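Local coordinates for hypothetical protein XAC2396 (Xanthomonas axonopodis pv. citri, PDB 2G3W) that is of unknown function but adopts a compact fold built around a variation of the PD-(D/E)XK nuclease motif, at residues L40-L45 with I82-P87; S90-A95 with A102-Y107. One frame throughout, in Å; residues are numbered along the deposited sequence.

From the N terminus, helix 37-49 comes first. Interaction 1 closes a long loop by setting that helix against the end of strand 78-84, 36 residues separating its two segments. The chain then enters helix 89-98, and interaction 2 closes a short loop between that helix and strand 101-106. The contacts therefore run in series, neither nested nor crossed. Strands 78-84 and 101-106 are neighbours in one mixed sheet, which joins the two contacts: Gly85 N probably bonds to Ile105 O at 2.8 Å. A salt bridge from Arg91 NE to Asp83 OD2, 2.7 Å, adds a second tie. Together the contacts place helices 37-49 and 89-98 on opposite faces of the sheet, the first on strand 78-84 and the second on strand 101-106.

Interaction 1: residues L40-L45 with I82-P87; sequences LMVRLL and IDLGQP
Leu84 is the sole residue of 82-87 to meet the helical segment 40-45, its two methyl branches divided between Val42 and Arg43. This is a helix-on-sheet contact near the centre of the compact YaeQ fold, built around a variation of the PD-(D/E)XK nuclease motif, and it sets helix 37-49 against the last residue of strand 78-84. The backbones stay well apart: the closest CA atoms, those of Arg43 and Leu84, are 7.5 Å from each other. No hydrogen bond crosses the gap, and all three touching residues are buried, so the evidence points to apolar packing. The Leu84 CD2 methyl lies 4.2 Å from CG1 of Val42, the two side chains running antiparallel alongside each other. Val42 presents this branch because CG1 is anti to the backbone N (chi1 173°). Leu84 CD1 goes instead to the aliphatic part of Arg43, whose chain it crosses nearly at right angles; the modelled approach there is implausibly short, so its exact closeness is doubtful. Outside the two segments, Asp68 OD2 hydrogen-bonds to Leu84 N. Beyond the methyl contact, the polar end of Arg43 is held from outside the two segments: NE forms a salt bridge with Glu35 OE2.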
loop_
_atom_site.group_PDB
_atom_site.type_symbol
_atom_site.label_atom_id
_atom_site.label_comp_id
_atom_site.label_asym_id
_atom_site.label_seq_id
_atom_site.Cartn_x
_atom_site.Cartn_y
_atom_site.Cartn_z
ATOM N N LEU A 40 9.726 -18.677 12.883
ATOM C CA LEU A 40 8.700 -19.717 12.633
ATOM C C LEU A 40 7.285 -19.121 12.613
ATOM O O LEU A 40 6.445 -19.450 11.753
ATOM C CB LEU A 40 8.812 -20.865 13.654
ATOM C CG LEU A 40 7.902 -21.981 13.141
ATOM C CD1 LEU A 40 8.667 -23.188 12.758
ATOM C CD2 LEU A 40 6.725 -22.267 14.060
HETATM N N MSE A 41 6.995 -18.245 13.560
HETATM C CA MSE A 41 5.662 -17.661 13.639
HETATM C C MSE A 41 5.411 -16.672 12.477
HETATM O O MSE A 41 4.283 -16.524 12.004
HETATM C CB MSE A 41 5.388 -17.019 15.039
HETATM C CG MSE A 41 5.421 -18.031 16.214
HETATM SE SE MSE A 41 4.016 -19.337 16.011
HETATM C CE MSE A 41 2.521 -18.142 16.283
ATOM N N VAL A 42 6.455 -16.019 12.008
ATOM C CA VAL A 42 6.347 -15.163 10.804
ATOM C C VAL A 42 6.015 -16.061 9.603
ATOM O O VAL A 42 5.176 -15.676 8.758
ATOM C CB VAL A 42 7.617 -14.337 10.519
ATOM C CG1 VAL A 42 7.521 -13.592 9.158
ATOM C CG2 VAL A 42 7.833 -13.272 11.611
ATOM N N ARG A 43 6.620 -17.265 9.529
ATOM C CA ARG A 43 6.263 -18.181 8.440
ATOM C C ARG A 43 4.808 -18.633 8.541
ATOM O O ARG A 43 4.098 -18.748 7.542
ATOM C CB ARG A 43 7.107 -19.447 8.447
ATOM C CG ARG A 43 8.569 -19.346 8.076
ATOM C CD ARG A 43 8.903 -20.737 7.431
ATOM N NE ARG A 43 9.226 -21.717 8.482
ATOM C CZ ARG A 43 8.903 -22.998 8.496
ATOM N NH1 ARG A 43 8.133 -23.540 7.548
ATOM N NH2 ARG A 43 9.303 -23.738 9.527
ATOM N N LEU A 44 4.372 -18.954 9.756
ATOM C CA LEU A 44 2.974 -19.309 9.974
ATOM C C LEU A 44 2.064 -18.137 9.589
ATOM O O LEU A 44 1.081 -18.315 8.875
ATOM C CB LEU A 44 2.741 -19.730 11.427
ATOM C CG LEU A 44 1.333 -20.215 11.715
ATOM C CD1 LEU A 44 1.049 -21.502 10.893
ATOM C CD2 LEU A 44 1.161 -20.424 13.199
ATOM N N LEU A 45 2.382 -16.941 10.068
ATOM C CA LEU A 45 1.635 -15.742 9.673
ATOM C C LEU A 45 1.618 -15.568 8.130
ATOM O O LEU A 45 0.584 -15.180 7.554
ATOM C CB LEU A 45 2.196 -14.479 10.392
ATOM C CG LEU A 45 1.616 -13.124 9.975
ATOM C CD1 LEU A 45 0.147 -12.994 10.238
ATOM C CD2 LEU A 45 2.393 -11.982 10.634
ATOM N N ILE A 82 7.656 -16.922 -1.794
ATOM C CA ILE A 82 7.741 -16.047 -0.608
ATOM C C ILE A 82 9.040 -16.251 0.182
ATOM O O ILE A 82 9.323 -17.375 0.610
ATOM C CB ILE A 82 6.506 -16.267 0.346
ATOM C CG1 ILE A 82 5.155 -16.182 -0.413
ATOM C CG2 ILE A 82 6.574 -15.263 1.528
ATOM C CD1 ILE A 82 3.916 -16.639 0.370
ATOM N N ASP A 83 9.839 -15.187 0.357
ATOM C CA ASP A 83 11.077 -15.232 1.136
ATOM C C ASP A 83 10.964 -14.310 2.349
ATOM O O ASP A 83 10.484 -13.164 2.227
ATOM C CB ASP A 83 12.317 -14.803 0.311
ATOM C CG ASP A 83 12.904 -15.942 -0.535
ATOM O OD1 ASP A 83 12.779 -17.111 -0.175
ATOM O OD2 ASP A 83 13.455 -15.669 -1.601
ATOM N N LEU A 84 11.370 -14.806 3.518
ATOM C CA LEU A 84 11.228 -14.023 4.733
ATOM C C LEU A 84 12.533 -13.320 4.958
ATOM O O LEU A 84 13.594 -13.791 4.512
ATOM C CB LEU A 84 10.855 -14.864 5.966
ATOM C CG LEU A 84 9.727 -15.893 5.704
ATOM C CD1 LEU A 84 9.638 -16.864 6.869
ATOM C CD2 LEU A 84 8.404 -15.210 5.439
ATOM N N GLY A 85 12.459 -12.185 5.624
ATOM C CA GLY A 85 13.680 -11.460 5.991
ATOM C C GLY A 85 14.110 -10.409 4.995
ATOM O O GLY A 85 13.290 -9.680 4.389
ATOM N N GLN A 86 15.429 -10.333 4.825
ATOM C CA GLN A 86 16.044 -9.307 4.046
ATOM C C GLN A 86 16.901 -9.980 2.993
ATOM O O GLN A 86 18.148 -9.893 3.083
ATOM C CB GLN A 86 17.004 -8.531 4.945
ATOM C CG GLN A 86 16.759 -7.092 4.972
ATOM C CD GLN A 86 16.195 -6.696 6.294
ATOM O OE1 GLN A 86 16.938 -6.184 7.128
ATOM N NE2 GLN A 86 14.891 -6.954 6.526
ATOM N N PRO A 87 16.281 -10.648 2.001
ATOM C CA PRO A 87 17.146 -11.281 0.984
ATOM C C PRO A 87 18.069 -10.332 0.241
ATOM O O PRO A 87 17.711 -9.193 -0.036
ATOM C CB PRO A 87 16.141 -11.898 0.000
ATOM C CG PRO A 87 14.870 -11.340 0.311
ATOM C CD PRO A 87 14.862 -10.921 1.739
#

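Interaction 2: residues S90-A95 with A102-Y107; sequences SRVRKA and AVVIGY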
loop_
_atom_site.group_PDB
_atom_site.type_symbol
_atom_site.label_atom_id
_atom_site.label_comp_id
_atom_site.label_asym_id
_atom_site.label_seq_id
_atom_site.Cartn_x
_atom_site.Cartn_y
_atom_site.Cartn_z
ATOM N N SER A 90 20.643 -10.615 -5.197
ATOM C CA SER A 90 20.672 -11.733 -6.136
ATOM C C SER A 90 19.513 -12.674 -5.858
ATOM O O SER A 90 18.980 -13.288 -6.774
ATOM C CB SER A 90 21.972 -12.500 -6.012
ATOM O OG SER A 90 23.028 -11.798 -6.663
ATOM N N ARG A 91 19.169 -12.809 -4.583
ATOM C CA ARG A 91 18.037 -13.627 -4.158
ATOM C C ARG A 91 16.750 -12.911 -4.605
ATOM O O ARG A 91 15.818 -13.544 -5.080
ATOM C CB ARG A 91 18.055 -13.781 -2.639
ATOM C CG ARG A 91 17.800 -15.183 -2.093
ATOM C CD ARG A 91 16.631 -15.919 -2.796
ATOM N NE ARG A 91 15.891 -16.848 -1.926
ATOM C CZ ARG A 91 15.979 -18.176 -1.949
ATOM N NH1 ARG A 91 16.782 -18.799 -2.800
ATOM N NH2 ARG A 91 15.256 -18.898 -1.100
ATOM N N VAL A 92 16.720 -11.584 -4.505
ATOM C CA VAL A 92 15.526 -10.857 -4.966
ATOM C C VAL A 92 15.383 -11.007 -6.478
ATOM O O VAL A 92 14.297 -11.341 -6.977
ATOM C CB VAL A 92 15.496 -9.391 -4.501
ATOM C CG1 VAL A 92 14.284 -8.671 -5.088
ATOM C CG2 VAL A 92 15.364 -9.352 -3.016
ATOM N N ARG A 93 16.486 -10.806 -7.208
ATOM C CA ARG A 93 16.457 -10.908 -8.658
ATOM C C ARG A 93 15.971 -12.277 -9.114
ATOM O O ARG A 93 15.121 -12.367 -9.988
ATOM C CB ARG A 93 17.829 -10.608 -9.262
ATOM C CG ARG A 93 17.760 -10.271 -10.731
ATOM C CD ARG A 93 19.124 -10.263 -11.380
ATOM N NE ARG A 93 19.886 -11.498 -11.173
ATOM C CZ ARG A 93 19.590 -12.681 -11.710
ATOM N NH1 ARG A 93 18.517 -12.830 -12.480
ATOM N NH2 ARG A 93 20.371 -13.727 -11.467
ATOM N N LYS A 94 16.539 -13.326 -8.516
ATOM C CA LYS A 94 16.189 -14.719 -8.793
ATOM C C LYS A 94 14.693 -14.971 -8.587
ATOM O O LYS A 94 14.022 -15.565 -9.453
ATOM C CB LYS A 94 16.982 -15.657 -7.871
ATOM C CG LYS A 94 16.639 -17.166 -8.057
ATOM C CD LYS A 94 16.863 -18.024 -6.796
ATOM N N ALA A 95 14.162 -14.526 -7.449
ATOM C CA ALA A 95 12.756 -14.826 -7.164
ATOM C C ALA A 95 11.823 -14.183 -8.216
ATOM O O ALA A 95 10.902 -14.832 -8.708
ATOM C CB ALA A 95 12.393 -14.400 -5.752
ATOM N N ALA A 102 6.697 -12.660 -6.764
ATOM C CA ALA A 102 7.669 -12.865 -5.707
ATOM C C ALA A 102 7.252 -11.978 -4.567
ATOM O O ALA A 102 6.738 -10.867 -4.803
ATOM C CB ALA A 102 9.078 -12.502 -6.188
ATOM N N VAL A 103 7.441 -12.462 -3.342
ATOM C CA VAL A 103 7.129 -11.691 -2.127
ATOM C C VAL A 103 8.324 -11.729 -1.179
ATOM O O VAL A 103 8.887 -12.798 -0.919
ATOM C CB VAL A 103 5.878 -12.290 -1.403
ATOM C CG1 VAL A 103 5.398 -11.412 -0.197
ATOM C CG2 VAL A 103 4.713 -12.526 -2.431
ATOM N N VAL A 104 8.702 -10.568 -0.660
ATOM C CA VAL A 104 9.641 -10.468 0.426
ATOM C C VAL A 104 8.850 -9.978 1.641
ATOM O O VAL A 104 8.143 -8.984 1.556
ATOM C CB VAL A 104 10.740 -9.442 0.064
ATOM C CG1 VAL A 104 11.688 -9.158 1.278
ATOM C CG2 VAL A 104 11.505 -9.933 -1.091
ATOM N N ILE A 105 8.982 -10.671 2.776
ATOM C CA ILE A 105 8.304 -10.278 4.026
ATOM C C ILE A 105 9.387 -9.946 5.052
ATOM O O ILE A 105 10.031 -10.835 5.576
ATOM C CB ILE A 105 7.403 -11.418 4.522
ATOM C CG1 ILE A 105 6.320 -11.700 3.473
ATOM C CG2 ILE A 105 6.745 -11.086 5.929
ATOM C CD1 ILE A 105 5.341 -12.835 3.860
ATOM N N GLY A 106 9.664 -8.672 5.250
ATOM C CA GLY A 106 10.637 -8.260 6.265
ATOM C C GLY A 106 10.007 -7.963 7.624
ATOM O O GLY A 106 8.817 -7.652 7.711
ATOM N N TYR A 107 10.819 -8.069 8.688
ATOM C CA TYR A 107 10.305 -7.970 10.042
ATOM C C TYR A 107 11.401 -7.558 11.035
ATOM O O TYR A 107 11.290 -7.826 12.222
ATOM C CB TYR A 107 9.568 -9.277 10.431
ATOM C CG TYR A 107 10.430 -10.515 10.455
ATOM C CD1 TYR A 107 10.732 -11.221 9.278
ATOM C CD2 TYR A 107 10.954 -10.989 11.644
ATOM C CE1 TYR A 107 11.585 -12.335 9.307
ATOM C CE2 TYR A 107 11.752 -12.121 11.684
ATOM C CZ TYR A 107 12.056 -12.779 10.517
ATOM O OH TYR A 107 12.839 -13.876 10.580
#
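Ala95 sets its methyl against that of Ala102, with CB of Ala95 and CB of Ala102 3.8 Å apart. The pair lies within a beta-alpha-beta crossover, in which helix 89-98 connects the parallel neighbouring strands 78-84 and 101-106, and it packs the helix onto the strand that follows it. Ala102 CB is equally close to the backbone, standing 3.8 Å from Ala95 C, so this one methyl meets both the side chain and the main chain of the helix. Two small residues allow the near approach: Ala95 CA and Ala102 CA are 5.6 Å apart. Three residues earlier on the helix the spacing widens, with 8.0 Å between Val92 CA and Val104 CA, which shows that helix and strand converge toward the short connection between them. There the wider gap is bridged by branched side chains, CG2 of Val92 facing CG2 of Val104 at 4.4 Å, a looser touch than that of the alanines. Both valines hold CG1 anti to the backbone N (chi1 176° for Val92, 173° for Val104), which leaves CG2 of each for the meeting. No hydrogen bond links the segments; all four touching residues are buried and the contact is apolar. Along the strand, Ala102 and Val104 point to this helix, while Val103 points away and Ile105 packs on Ala46 of helix 37-49, so the two helices lie on opposite faces. Trp81 and Leu129, on the flanking strands, extend the apolar surface beneath Ala95 and Val92, respectively. Within the helix, Ala95 N bonds to Arg91 O at 3.1 Å.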